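Local coordinates for type I polyketide synthase PikAII (Streptomyces venezuelae, PDB 3QP9), which carries a C2-type ketoreductase region, which probably epimerises the alpha-carbon of beta-keto polyketide intermediates rather than reducing the beta-keto group, at residues R51-V56 and G97-A102; H124-T129 and A376-D381; L136-A141 and A149-V154; C322-A327 and A331-G336. All coordinates share one frame; numbering follows the deposited sequence.

Contact 1: R51-V56 and G97-A102; sequences RWLVVV and GEALAA
Leu-53 and Ala-99 meet where strand 51-57 lies beneath helix 89-102, the crossover helix of a Rossmann-like unit in the N-terminal half of the chain. The helix leaves strand 77-83, passes over strand 51-57 and leads to strand 109-112, so that a strand central to the unit is packed against a helix it does not directly precede. At the middle of the contact the leucine spreads its fork around a single methyl group: Leu-53 CD1 lies 4.0 Å and Leu-53 CD2 4.2 Å from Ala-99 CB. With CG turned away from its own carbonyl carbon (chi1 -59°), the leucine directs both branches at the helix. Leu-53 CA and Ala-99 CA are 8.1 Å apart, the shortest CA separation of the two segments. Toward the start of the strand Arg-51 follows on the same face. Its chain is folded at chi2 (84°) and chi3 (37°), and the guanidinium reaches toward Ala-102, where Arg-51 NH1 stops 4.1 Å from Ala-102 O. It approaches the carbonyl obliquely and at a separation too long for a hydrogen bond, so this end of the contact is loose and partly open to solvent, while Leu-53 is buried. Arg-51 NE also makes a long, weak ion pair with Asp-77. Leu-81 of strand 77-83 touches both Leu-53 and Ala-99. The strand is flanked by 77-83 and 109-112 through backbone hydrogen bonds, and Val-54, on its other face, packs on Leu-68 and Leu-71 of helix 65-73.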
loop_
_atom_site.group_PDB
_atom_site.type_symbol
_atom_site.label_atom_id
_atom_site.label_comp_id
_atom_site.label_asym_id
_atom_site.label_seq_id
_atom_site.Cartn_x
_atom_site.Cartn_y
_atom_site.Cartn_z
ATOM N N ARG A 51 -8.732 -6.260 -30.304
ATOM C CA ARG A 51 -9.696 -5.460 -29.583
ATOM C C ARG A 51 -9.174 -5.249 -28.154
ATOM O O ARG A 51 -8.906 -6.255 -27.452
ATOM C CB ARG A 51 -11.067 -6.155 -29.554
ATOM C CG ARG A 51 -12.186 -5.394 -28.804
ATOM C CD ARG A 51 -12.897 -4.331 -29.623
ATOM N NE ARG A 51 -13.080 -4.729 -31.027
ATOM C CZ ARG A 51 -14.237 -5.048 -31.617
ATOM N NH1 ARG A 51 -15.396 -5.030 -30.960
ATOM N NH2 ARG A 51 -14.229 -5.379 -32.904
ATOM N N TRP A 52 -9.084 -3.962 -27.743
ATOM C CA TRP A 52 -8.807 -3.555 -26.345
ATOM C C TRP A 52 -10.051 -2.897 -25.739
ATOM O O TRP A 52 -10.597 -1.922 -26.289
ATOM C CB TRP A 52 -7.555 -2.638 -26.238
ATOM C CG TRP A 52 -6.280 -3.478 -26.180
ATOM C CD1 TRP A 52 -5.685 -4.120 -27.240
ATOM C CD2 TRP A 52 -5.499 -3.850 -25.005
ATOM N NE1 TRP A 52 -4.581 -4.820 -26.808
ATOM C CE2 TRP A 52 -4.466 -4.688 -25.443
ATOM C CE3 TRP A 52 -5.562 -3.516 -23.645
ATOM C CZ2 TRP A 52 -3.500 -5.218 -24.568
ATOM C CZ3 TRP A 52 -4.622 -4.088 -22.759
ATOM C CH2 TRP A 52 -3.608 -4.916 -23.241
ATOM N N LEU A 53 -10.534 -3.398 -24.622
ATOM C CA LEU A 53 -11.608 -2.692 -23.958
ATOM C C LEU A 53 -10.982 -1.686 -23.010
ATOM O O LEU A 53 -10.075 -2.046 -22.225
ATOM C CB LEU A 53 -12.491 -3.651 -23.148
ATOM C CG LEU A 53 -13.173 -4.792 -23.904
ATOM C CD1 LEU A 53 -14.132 -5.479 -22.989
ATOM C CD2 LEU A 53 -13.870 -4.329 -25.217
ATOM N N VAL A 54 -11.449 -0.456 -23.075
ATOM C CA VAL A 54 -10.980 0.571 -22.167
ATOM C C VAL A 54 -12.103 0.916 -21.246
ATOM O O VAL A 54 -13.128 1.406 -21.675
ATOM C CB VAL A 54 -10.393 1.784 -22.900
ATOM C CG1 VAL A 54 -9.856 2.877 -21.904
ATOM C CG2 VAL A 54 -9.345 1.289 -23.871
ATOM N N VAL A 55 -11.956 0.540 -19.993
ATOM C CA VAL A 55 -12.932 0.865 -19.007
ATOM C C VAL A 55 -12.710 2.175 -18.312
ATOM O O VAL A 55 -11.823 2.255 -17.498
ATOM C CB VAL A 55 -12.996 -0.204 -17.968
ATOM C CG1 VAL A 55 -14.261 -0.049 -17.139
ATOM C CG2 VAL A 55 -12.933 -1.551 -18.639
ATOM N N VAL A 56 -13.581 3.157 -18.579
ATOM C CA VAL A 56 -13.482 4.526 -18.124
ATOM C C VAL A 56 -14.627 4.826 -17.145
ATOM O O VAL A 56 -15.766 4.375 -17.346
ATOM C CB VAL A 56 -13.572 5.433 -19.361
ATOM C CG1 VAL A 56 -13.303 6.877 -19.059
ATOM C CG2 VAL A 56 -12.582 4.909 -20.389
ATOM N N GLY A 97 -19.870 -8.741 -20.957
ATOM C CA GLY A 97 -20.418 -9.833 -21.795
ATOM C C GLY A 97 -20.974 -9.297 -23.113
ATOM O O GLY A 97 -20.695 -9.853 -24.205
ATOM N N GLU A 98 -21.740 -8.209 -23.054
ATOM C CA GLU A 98 -22.173 -7.540 -24.297
ATOM C C GLU A 98 -20.995 -7.103 -25.190
ATOM O O GLU A 98 -21.007 -7.281 -26.421
ATOM C CB GLU A 98 -23.124 -6.373 -23.968
ATOM C CG GLU A 98 -23.317 -5.276 -25.052
ATOM C CD GLU A 98 -24.678 -4.489 -24.902
ATOM O OE1 GLU A 98 -24.885 -3.489 -25.642
ATOM O OE2 GLU A 98 -25.536 -4.868 -24.054
ATOM N N ALA A 99 -19.942 -6.555 -24.573
ATOM C CA ALA A 99 -18.812 -6.072 -25.341
ATOM C C ALA A 99 -18.038 -7.234 -25.903
ATOM O O ALA A 99 -17.473 -7.112 -26.981
ATOM C CB ALA A 99 -17.872 -5.222 -24.450
ATOM N N LEU A 100 -18.001 -8.352 -25.156
ATOM C CA LEU A 100 -17.242 -9.538 -25.558
ATOM C C LEU A 100 -18.006 -10.278 -26.671
ATOM O O LEU A 100 -17.382 -10.717 -27.657
ATOM C CB LEU A 100 -16.876 -10.440 -24.358
ATOM C CG LEU A 100 -15.931 -11.642 -24.527
ATOM C CD1 LEU A 100 -14.456 -11.340 -24.830
ATOM C CD2 LEU A 100 -16.032 -12.606 -23.359
ATOM N N ALA A 101 -19.338 -10.381 -26.528
ATOM C CA ALA A 101 -20.174 -10.849 -27.637
ATOM C C ALA A 101 -19.904 -10.035 -28.905
ATOM O O ALA A 101 -19.714 -10.621 -29.962
ATOM C CB ALA A 101 -21.697 -10.847 -27.279
ATOM N N ALA A 102 -19.802 -8.710 -28.790
ATOM C CA ALA A 102 -19.583 -7.858 -29.976
ATOM C C ALA A 102 -18.235 -8.076 -30.686
ATOM O O ALA A 102 -18.135 -7.884 -31.906
ATOM C CB ALA A 102 -19.813 -6.385 -29.667
#

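Contact 2: H124-T129 and A376-D381; sequences HPAPFT and AALHLD
Ala-126 is the first residue of the loop 124-129 to touch helix 363-386, at the side chain of Leu-378. Its methyl carbon, Ala-126 CB, rests 3.7 Å from Leu-378 CD2, the nearest approach between the two segments. The same leucine methyl also lies near the peptide that joins Ala-126 to Pro-127: Leu-378 CD2 is 3.8 Å from Ala-126 O and 4.2 Å from Pro-127 N. CG of Leu-378 is anti to the backbone N (chi1 171°), which extends the side chain from the helix toward the loop and leaves CD2 beside that peptide. The carbonyl of Ala-126 is not left to this apolar neighbour alone, since it accepts a hydrogen bond from the hydroxyl of Thr-375, three residues earlier on the helix. At Pro-127 the preceding peptide is cis, turning the loop sharply; the proline is buried and, like Leu-378, touches Phe-421 of helix 413-426. Phe-128 then sits on Ala-367, farther back along helix 363-386. Thr-129 closes the segment as the N-cap of helix 130-144, and its hydroxyl is bonded to the carbonyl of Asp-117. A cis-proline loop of the N-terminal Rossmann-like half thus rests on a long helix of the C-terminal half, an interface consistent with the paired structural and catalytic subdomains of modular polyketide synthase ketoreductases.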
loop_
_atom_site.group_PDB
_atom_site.type_symbol
_atom_site.label_atom_id
_atom_site.label_comp_id
_atom_site.label_asym_id
_atom_site.label_seq_id
_atom_site.Cartn_x
_atom_site.Cartn_y
_atom_site.Cartn_z
ATOM N N HIS A 124 -18.823 5.935 2.648
ATOM C CA HIS A 124 -17.479 5.684 3.219
ATOM C C HIS A 124 -16.563 6.905 3.269
ATOM O O HIS A 124 -16.617 7.726 2.383
ATOM C CB HIS A 124 -16.799 4.542 2.465
ATOM C CG HIS A 124 -17.524 3.220 2.566
ATOM N ND1 HIS A 124 -18.255 2.689 1.519
ATOM C CD2 HIS A 124 -17.599 2.314 3.569
ATOM C CE1 HIS A 124 -18.767 1.527 1.880
ATOM N NE2 HIS A 124 -18.381 1.273 3.117
ATOM N N PRO A 125 -15.758 7.047 4.347
ATOM C CA PRO A 125 -14.870 8.231 4.472
ATOM C C PRO A 125 -13.655 8.131 3.522
ATOM O O PRO A 125 -13.420 7.064 2.955
ATOM C CB PRO A 125 -14.425 8.201 5.945
ATOM C CG PRO A 125 -14.508 6.801 6.364
ATOM C CD PRO A 125 -15.691 6.171 5.527
ATOM N N ALA A 126 -12.906 9.223 3.339
ATOM C CA ALA A 126 -11.640 9.142 2.639
ATOM C C ALA A 126 -10.669 8.235 3.489
ATOM O O ALA A 126 -10.766 8.198 4.749
ATOM C CB ALA A 126 -11.077 10.538 2.412
ATOM N N PRO A 127 -9.703 7.542 2.832
ATOM C CA PRO A 127 -9.211 7.795 1.448
ATOM C C PRO A 127 -9.849 6.856 0.450
ATOM O O PRO A 127 -9.621 6.993 -0.750
ATOM C CB PRO A 127 -7.682 7.471 1.555
ATOM C CG PRO A 127 -7.568 6.419 2.633
ATOM C CD PRO A 127 -8.792 6.617 3.573
ATOM N N PHE A 128 -10.656 5.906 0.922
ATOM C CA PHE A 128 -11.408 5.054 -0.042
ATOM C C PHE A 128 -12.085 5.955 -1.073
ATOM O O PHE A 128 -12.702 6.969 -0.693
ATOM C CB PHE A 128 -12.446 4.194 0.671
ATOM C CG PHE A 128 -13.193 3.278 -0.264
ATOM C CD1 PHE A 128 -12.659 2.034 -0.597
ATOM C CD2 PHE A 128 -14.425 3.647 -0.779
ATOM C CE1 PHE A 128 -13.340 1.153 -1.456
ATOM C CE2 PHE A 128 -15.097 2.764 -1.641
ATOM C CZ PHE A 128 -14.529 1.530 -1.988
ATOM N N THR A 129 -11.903 5.662 -2.367
ATOM C CA THR A 129 -12.569 6.453 -3.460
ATOM C C THR A 129 -13.462 5.564 -4.310
ATOM O O THR A 129 -13.445 4.333 -4.153
ATOM C CB THR A 129 -11.576 7.198 -4.433
ATOM O OG1 THR A 129 -10.991 6.286 -5.361
ATOM C CG2 THR A 129 -10.483 7.980 -3.693
ATOM N N ALA A 376 -7.409 7.079 9.889
ATOM C CA ALA A 376 -6.748 7.815 10.985
ATOM C C ALA A 376 -5.393 8.429 10.578
ATOM O O ALA A 376 -5.012 9.537 10.986
ATOM C CB ALA A 376 -6.668 6.930 12.233
ATOM N N ALA A 377 -4.631 7.698 9.751
ATOM C CA ALA A 377 -3.343 8.147 9.307
ATOM C C ALA A 377 -3.549 9.307 8.389
ATOM O O ALA A 377 -2.790 10.264 8.461
ATOM C CB ALA A 377 -2.550 6.978 8.600
ATOM N N LEU A 378 -4.625 9.247 7.599
ATOM C CA LEU A 378 -4.997 10.387 6.738
ATOM C C LEU A 378 -5.200 11.637 7.555
ATOM O O LEU A 378 -4.595 12.671 7.232
ATOM C CB LEU A 378 -6.195 10.082 5.823
ATOM C CG LEU A 378 -6.764 11.307 5.070
ATOM C CD1 LEU A 378 -5.871 11.576 3.894
ATOM C CD2 LEU A 378 -8.150 10.980 4.564
ATOM N N HIS A 379 -5.962 11.529 8.650
ATOM C CA HIS A 379 -6.234 12.681 9.479
ATOM C C HIS A 379 -5.028 13.153 10.238
ATOM O O HIS A 379 -4.806 14.359 10.347
ATOM C CB HIS A 379 -7.348 12.376 10.496
ATOM C CG HIS A 379 -8.641 12.028 9.864
ATOM N ND1 HIS A 379 -9.513 11.095 10.399
ATOM C CD2 HIS A 379 -9.201 12.471 8.716
ATOM C CE1 HIS A 379 -10.579 11.025 9.620
ATOM N NE2 HIS A 379 -10.392 11.820 8.574
ATOM N N LEU A 380 -4.240 12.205 10.767
ATOM C CA LEU A 380 -3.063 12.624 11.510
ATOM C C LEU A 380 -2.085 13.442 10.610
ATOM O O LEU A 380 -1.460 14.443 11.030
ATOM C CB LEU A 380 -2.364 11.434 12.106
ATOM C CG LEU A 380 -3.094 10.780 13.273
ATOM C CD1 LEU A 380 -2.495 9.374 13.431
ATOM C CD2 LEU A 380 -2.933 11.596 14.602
ATOM N N ASP A 381 -1.893 12.938 9.405
ATOM C CA ASP A 381 -1.013 13.591 8.432
ATOM C C ASP A 381 -1.575 14.983 8.109
ATOM O O ASP A 381 -0.832 16.018 8.170
ATOM C CB ASP A 381 -0.843 12.693 7.158
ATOM C CG ASP A 381 -0.049 13.406 6.072
ATOM O OD1 ASP A 381 -0.644 13.873 5.074
ATOM O OD2 ASP A 381 1.147 13.634 6.299
#

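Contact 3: L136-A141 and A149-V154; sequences LTLVQA and APLWCV
Leu-151, near the start of strand 151-156, points its CB at helix 130-144 and divides its two methyls between consecutive helix residues, Leu-138 and Val-139. From CB the side chain runs to CG, which is anti to the backbone N (chi1 -180°) and so extends from the strand toward the helix before it forks. One branch, Leu-151 CD1, meets Leu-138 CD2 at 3.9 Å, the two leucines crossing at a slant. The other, Leu-151 CD2, lies 4.0 Å from Val-139 CG2, and here the side chains cross at about a right angle. Val-139 offers this methyl because CG1 takes the position anti to its backbone N, while CG2 stands beside that N. Val-139 CA and Leu-151 CA are 8.0 Å apart, the closest CA atoms of the two segments. Leu-151 is enclosed further by Val-110 of strand 109-112 and Trp-190 of strand 190-196, so it sits between neighbouring strands beneath the helix. This is the helix-to-strand half of the beta-alpha-beta unit formed by 109-112, 130-144 and 151-156. Two polar groups of the helix bond elsewhere: the carbonyl of Val-139 to Arg-189, and Gln-140 NE2 to the carbonyls of Leu-358 and Thr-361. What joins the two segments is purely apolar, with no hydrogen bond across; it rests on van der Waals contact and burial of branched side chains rather than on directional bonding.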
loop_
_atom_site.group_PDB
_atom_site.type_symbol
_atom_site.label_atom_id
_atom_site.label_comp_id
_atom_site.label_asym_id
_atom_site.label_seq_id
_atom_site.Cartn_x
_atom_site.Cartn_y
_atom_site.Cartn_z
ATOM N N LEU A 136 -12.134 -2.938 -7.900
ATOM C CA LEU A 136 -12.435 -4.279 -7.324
ATOM C C LEU A 136 -13.600 -4.934 -8.083
ATOM O O LEU A 136 -13.595 -6.146 -8.464
ATOM C CB LEU A 136 -12.784 -4.184 -5.826
ATOM C CG LEU A 136 -13.354 -5.538 -5.281
ATOM C CD1 LEU A 136 -12.407 -6.701 -5.388
ATOM C CD2 LEU A 136 -13.950 -5.479 -3.856
ATOM N N THR A 137 -14.589 -4.100 -8.361
ATOM C CA THR A 137 -15.800 -4.612 -9.023
ATOM C C THR A 137 -15.490 -5.143 -10.401
ATOM O O THR A 137 -16.061 -6.167 -10.870
ATOM C CB THR A 137 -16.854 -3.495 -9.018
ATOM O OG1 THR A 137 -17.150 -3.244 -7.644
ATOM C CG2 THR A 137 -18.175 -3.940 -9.733
ATOM N N LEU A 138 -14.566 -4.478 -11.060
ATOM C CA LEU A 138 -14.154 -4.861 -12.402
ATOM C C LEU A 138 -13.411 -6.193 -12.430
ATOM O O LEU A 138 -13.649 -6.977 -13.323
ATOM C CB LEU A 138 -13.362 -3.748 -13.086
ATOM C CG LEU A 138 -12.788 -4.086 -14.465
ATOM C CD1 LEU A 138 -13.921 -4.196 -15.488
ATOM C CD2 LEU A 138 -11.800 -3.077 -14.896
ATOM N N VAL A 139 -12.577 -6.464 -11.422
ATOM C CA VAL A 139 -11.791 -7.704 -11.331
ATOM C C VAL A 139 -12.779 -8.888 -11.196
ATOM O O VAL A 139 -12.517 -10.023 -11.664
ATOM C CB VAL A 139 -10.948 -7.696 -10.074
ATOM C CG1 VAL A 139 -10.385 -9.083 -9.786
ATOM C CG2 VAL A 139 -9.819 -6.674 -10.181
ATOM N N GLN A 140 -13.860 -8.615 -10.493
ATOM C CA GLN A 140 -14.837 -9.661 -10.192
ATOM C C GLN A 140 -15.696 -9.914 -11.424
ATOM O O GLN A 140 -15.907 -11.061 -11.807
ATOM C CB GLN A 140 -15.752 -9.183 -9.070
ATOM C CG GLN A 140 -15.211 -9.390 -7.690
ATOM C CD GLN A 140 -15.965 -8.645 -6.617
ATOM O OE1 GLN A 140 -16.817 -7.754 -6.864
ATOM N NE2 GLN A 140 -15.676 -9.031 -5.400
ATOM N N ALA A 141 -16.161 -8.818 -12.028
ATOM C CA ALA A 141 -17.107 -8.803 -13.140
ATOM C C ALA A 141 -16.501 -9.342 -14.447
ATOM O O ALA A 141 -17.194 -9.993 -15.232
ATOM C CB ALA A 141 -17.660 -7.446 -13.330
ATOM N N ALA A 149 -8.981 -12.337 -21.358
ATOM C CA ALA A 149 -7.886 -11.402 -21.685
ATOM C C ALA A 149 -7.217 -10.731 -20.448
ATOM O O ALA A 149 -7.917 -10.426 -19.472
ATOM C CB ALA A 149 -8.444 -10.286 -22.630
ATOM N N PRO A 150 -5.907 -10.413 -20.528
ATOM C CA PRO A 150 -5.270 -9.792 -19.350
ATOM C C PRO A 150 -5.779 -8.379 -19.025
ATOM O O PRO A 150 -5.906 -7.522 -19.930
ATOM C CB PRO A 150 -3.791 -9.726 -19.752
ATOM C CG PRO A 150 -3.817 -9.564 -21.242
ATOM C CD PRO A 150 -5.046 -10.319 -21.731
ATOM N N LEU A 151 -6.029 -8.153 -17.746
ATOM C CA LEU A 151 -6.449 -6.858 -17.237
ATOM C C LEU A 151 -5.231 -5.975 -16.887
ATOM O O LEU A 151 -4.418 -6.360 -16.020
ATOM C CB LEU A 151 -7.139 -7.037 -15.895
ATOM C CG LEU A 151 -7.681 -5.767 -15.153
ATOM C CD1 LEU A 151 -8.452 -4.718 -16.095
ATOM C CD2 LEU A 151 -8.541 -6.087 -13.923
ATOM N N TRP A 152 -5.174 -4.791 -17.434
ATOM C CA TRP A 152 -4.113 -3.847 -16.970
ATOM C C TRP A 152 -4.758 -2.629 -16.258
ATOM O O TRP A 152 -5.697 -2.019 -16.814
ATOM C CB TRP A 152 -3.302 -3.409 -18.152
ATOM C CG TRP A 152 -2.376 -4.451 -18.701
ATOM C CD1 TRP A 152 -2.697 -5.455 -19.613
ATOM C CD2 TRP A 152 -0.996 -4.618 -18.386
ATOM N NE1 TRP A 152 -1.564 -6.186 -19.909
ATOM C CE2 TRP A 152 -0.507 -5.682 -19.179
ATOM C CE3 TRP A 152 -0.092 -3.897 -17.583
ATOM C CZ2 TRP A 152 0.842 -6.128 -19.103
ATOM C CZ3 TRP A 152 1.226 -4.291 -17.519
ATOM C CH2 TRP A 152 1.707 -5.368 -18.320
ATOM N N CYS A 153 -4.260 -2.245 -15.066
ATOM C CA CYS A 153 -4.849 -1.088 -14.338
ATOM C C CYS A 153 -3.883 0.051 -14.369
ATOM O O CYS A 153 -2.755 -0.104 -13.990
ATOM C CB CYS A 153 -5.192 -1.454 -12.867
ATOM S SG CYS A 153 -6.521 -2.690 -12.763
ATOM N N VAL A 154 -4.313 1.187 -14.877
ATOM C CA VAL A 154 -3.437 2.331 -15.034
ATOM C C VAL A 154 -3.730 3.366 -13.977
ATOM O O VAL A 154 -4.909 3.686 -13.727
ATOM C CB VAL A 154 -3.543 2.879 -16.452
ATOM C CG1 VAL A 154 -2.708 4.159 -16.635
ATOM C CG2 VAL A 154 -3.033 1.790 -17.487
#

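Contact 4: C322-A327 and A331-G336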
loop_
_atom_site.group_PDB
_atom_site.type_symbol
_atom_site.label_atom_id
_atom_site.label_comp_id
_atom_site.label_asym_id
_atom_site.label_seq_id
_atom_site.Cartn_x
_atom_site.Cartn_y
_atom_site.Cartn_z
ATOM N N CYS A 322 -10.501 7.346 21.995
ATOM C CA CYS A 322 -11.401 7.940 20.979
ATOM C C CYS A 322 -11.118 7.328 19.610
ATOM O O CYS A 322 -10.112 6.611 19.434
ATOM C CB CYS A 322 -11.264 9.439 20.895
ATOM S SG CYS A 322 -9.607 9.865 20.329
ATOM N N ASP A 323 -12.074 7.553 18.695
ATOM C CA ASP A 323 -12.073 7.007 17.366
ATOM C C ASP A 323 -11.222 7.926 16.497
ATOM O O ASP A 323 -11.629 9.018 16.131
ATOM C CB ASP A 323 -13.512 6.887 16.865
ATOM C CG ASP A 323 -13.605 6.366 15.445
ATOM O OD1 ASP A 323 -14.762 6.420 14.927
ATOM O OD2 ASP A 323 -12.547 5.918 14.845
ATOM N N LEU A 324 -10.003 7.487 16.194
ATOM C CA LEU A 324 -9.105 8.315 15.376
ATOM C C LEU A 324 -9.574 8.383 13.891
ATOM O O LEU A 324 -9.042 9.162 13.152
ATOM C CB LEU A 324 -7.675 7.770 15.473
ATOM C CG LEU A 324 -6.907 8.051 16.793
ATOM C CD1 LEU A 324 -5.496 7.479 16.640
ATOM C CD2 LEU A 324 -6.855 9.494 17.204
ATOM N N THR A 325 -10.564 7.576 13.464
ATOM C CA THR A 325 -11.117 7.699 12.102
ATOM C C THR A 325 -12.081 8.917 12.069
ATOM O O THR A 325 -12.516 9.348 11.000
ATOM C CB THR A 325 -11.847 6.396 11.616
ATOM O OG1 THR A 325 -13.010 6.194 12.426
ATOM C CG2 THR A 325 -10.921 5.208 11.772
ATOM N N ASP A 326 -12.325 9.521 13.237
ATOM C CA ASP A 326 -13.125 10.741 13.315
ATOM C C ASP A 326 -12.160 11.924 13.452
ATOM O O ASP A 326 -11.527 12.121 14.519
ATOM C CB ASP A 326 -14.120 10.675 14.481
ATOM C CG ASP A 326 -14.732 12.035 14.826
ATOM O OD1 ASP A 326 -14.674 12.958 14.000
ATOM O OD2 ASP A 326 -15.345 12.193 15.891
ATOM N N ALA A 327 -12.031 12.719 12.406
ATOM C CA ALA A 327 -11.059 13.831 12.425
ATOM C C ALA A 327 -11.154 14.811 13.641
ATOM O O ALA A 327 -10.141 15.266 14.143
ATOM C CB ALA A 327 -11.105 14.608 11.077
ATOM N N ALA A 331 -8.237 15.589 16.156
ATOM C CA ALA A 331 -7.892 16.986 16.417
ATOM C C ALA A 331 -7.855 17.302 17.931
ATOM O O ALA A 331 -6.944 17.989 18.390
ATOM C CB ALA A 331 -8.856 17.954 15.642
ATOM N N ARG A 332 -8.816 16.740 18.667
ATOM C CA ARG A 332 -8.926 16.843 20.144
ATOM C C ARG A 332 -7.705 16.245 20.797
ATOM O O ARG A 332 -7.137 16.841 21.725
ATOM C CB ARG A 332 -10.086 15.989 20.646
ATOM C CG ARG A 332 -11.111 16.617 21.531
ATOM C CD ARG A 332 -12.154 17.304 20.678
ATOM N NE ARG A 332 -13.557 16.995 21.000
ATOM C CZ ARG A 332 -14.322 16.054 20.401
ATOM N NH1 ARG A 332 -15.595 15.908 20.746
ATOM N NH2 ARG A 332 -13.852 15.222 19.471
ATOM N N LEU A 333 -7.350 15.042 20.340
ATOM C CA LEU A 333 -6.218 14.313 20.883
ATOM C C LEU A 333 -5.022 15.210 20.803
ATOM O O LEU A 333 -4.359 15.441 21.847
ATOM C CB LEU A 333 -5.965 13.033 20.140
ATOM C CG LEU A 333 -4.643 12.274 20.334
ATOM C CD1 LEU A 333 -4.618 11.719 21.698
ATOM C CD2 LEU A 333 -4.774 11.099 19.400
ATOM N N LEU A 334 -4.745 15.722 19.598
ATOM C CA LEU A 334 -3.513 16.529 19.393
ATOM C C LEU A 334 -3.494 17.802 20.175
ATOM O O LEU A 334 -2.425 18.231 20.642
ATOM C CB LEU A 334 -3.270 16.827 17.914
ATOM C CG LEU A 334 -3.056 15.571 17.060
ATOM C CD1 LEU A 334 -3.355 15.875 15.594
ATOM C CD2 LEU A 334 -1.620 15.060 17.297
ATOM N N ALA A 335 -4.658 18.451 20.279
ATOM C CA ALA A 335 -4.764 19.734 20.982
ATOM C C ALA A 335 -4.520 19.543 22.488
ATOM O O ALA A 335 -4.099 20.471 23.159
ATOM C CB ALA A 335 -6.142 20.346 20.757
ATOM N N GLY A 336 -4.782 18.324 22.980
ATOM C CA GLY A 336 -4.579 17.965 24.387
ATOM C C GLY A 336 -3.114 17.836 24.831
ATOM O O GLY A 336 -2.836 17.746 26.042
#
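Leu-324 and Leu-333 meet methyl to methyl, Leu-324 CD2 standing 3.4 Å from Leu-333 CD2, a tight approach. The side chains slant across one another: Leu-333 carries its CG anti to the backbone N (chi1 166°), bringing its fork back toward the loop that precedes the helix. The second direct link is a turn of the helix itself. Ala-331 N donates to Ala-327 O over 2.8 Å, with an N-H...O angle of 155°, and Ala-331 CB adds a contact of 3.3 Å to Ala-327 O.

Outside this first shell, a folded loop sets the place of Leu-324. Residues 323-326 form a type I beta turn closed by Asp-326 N and Asp-323 O at 3.0 Å. The carboxylate of Asp-323 adds an Asx turn: Asp-323 OD2 accepts from Thr-325 N at 2.9 Å, approached from well above the carboxylate plane. Thr-325 OG1 also lies near Asp-323 OD2, at a doubtfully short 2.5 Å. Asp-326 is the N-cap of helix 327-335, its OD1 accepting a weak hydrogen bond from Glu-328 N.

Farther out, Leu-324 packs on His-282 and Ala-376, and Leu-333 on Leu-280, which seats the loop and helix against strand 278-283 and helix 363-386. The whole is a capped strand-to-helix connection after the third strand of the KR domain's Rossmann fold, where active reductases of this superfamily commonly bind the adenine of their cofactor; the position alone is no evidence of cofactor binding here.

From the N terminus, contact 1 closes first, returning helix 89-102 to strand 51-57 across 40 intervening residues. Contact 2 then opens at 124-129 and closes only at 376-381, a loop of 246 residues within which contacts 3 and 4 both nest, one after the other; none of the contacts cross. Contacts 1 and 3 belong to the N-terminal Rossmann-like half and touch through Trp-52 and Trp-152, whereas contact 4 lies in the C-terminal Rossmann-like half, its centre about 46 Å from that of contact 1. Contact 2 bridges the halves and adjoins contact 4, where His-379 meets Leu-324 and Thr-325.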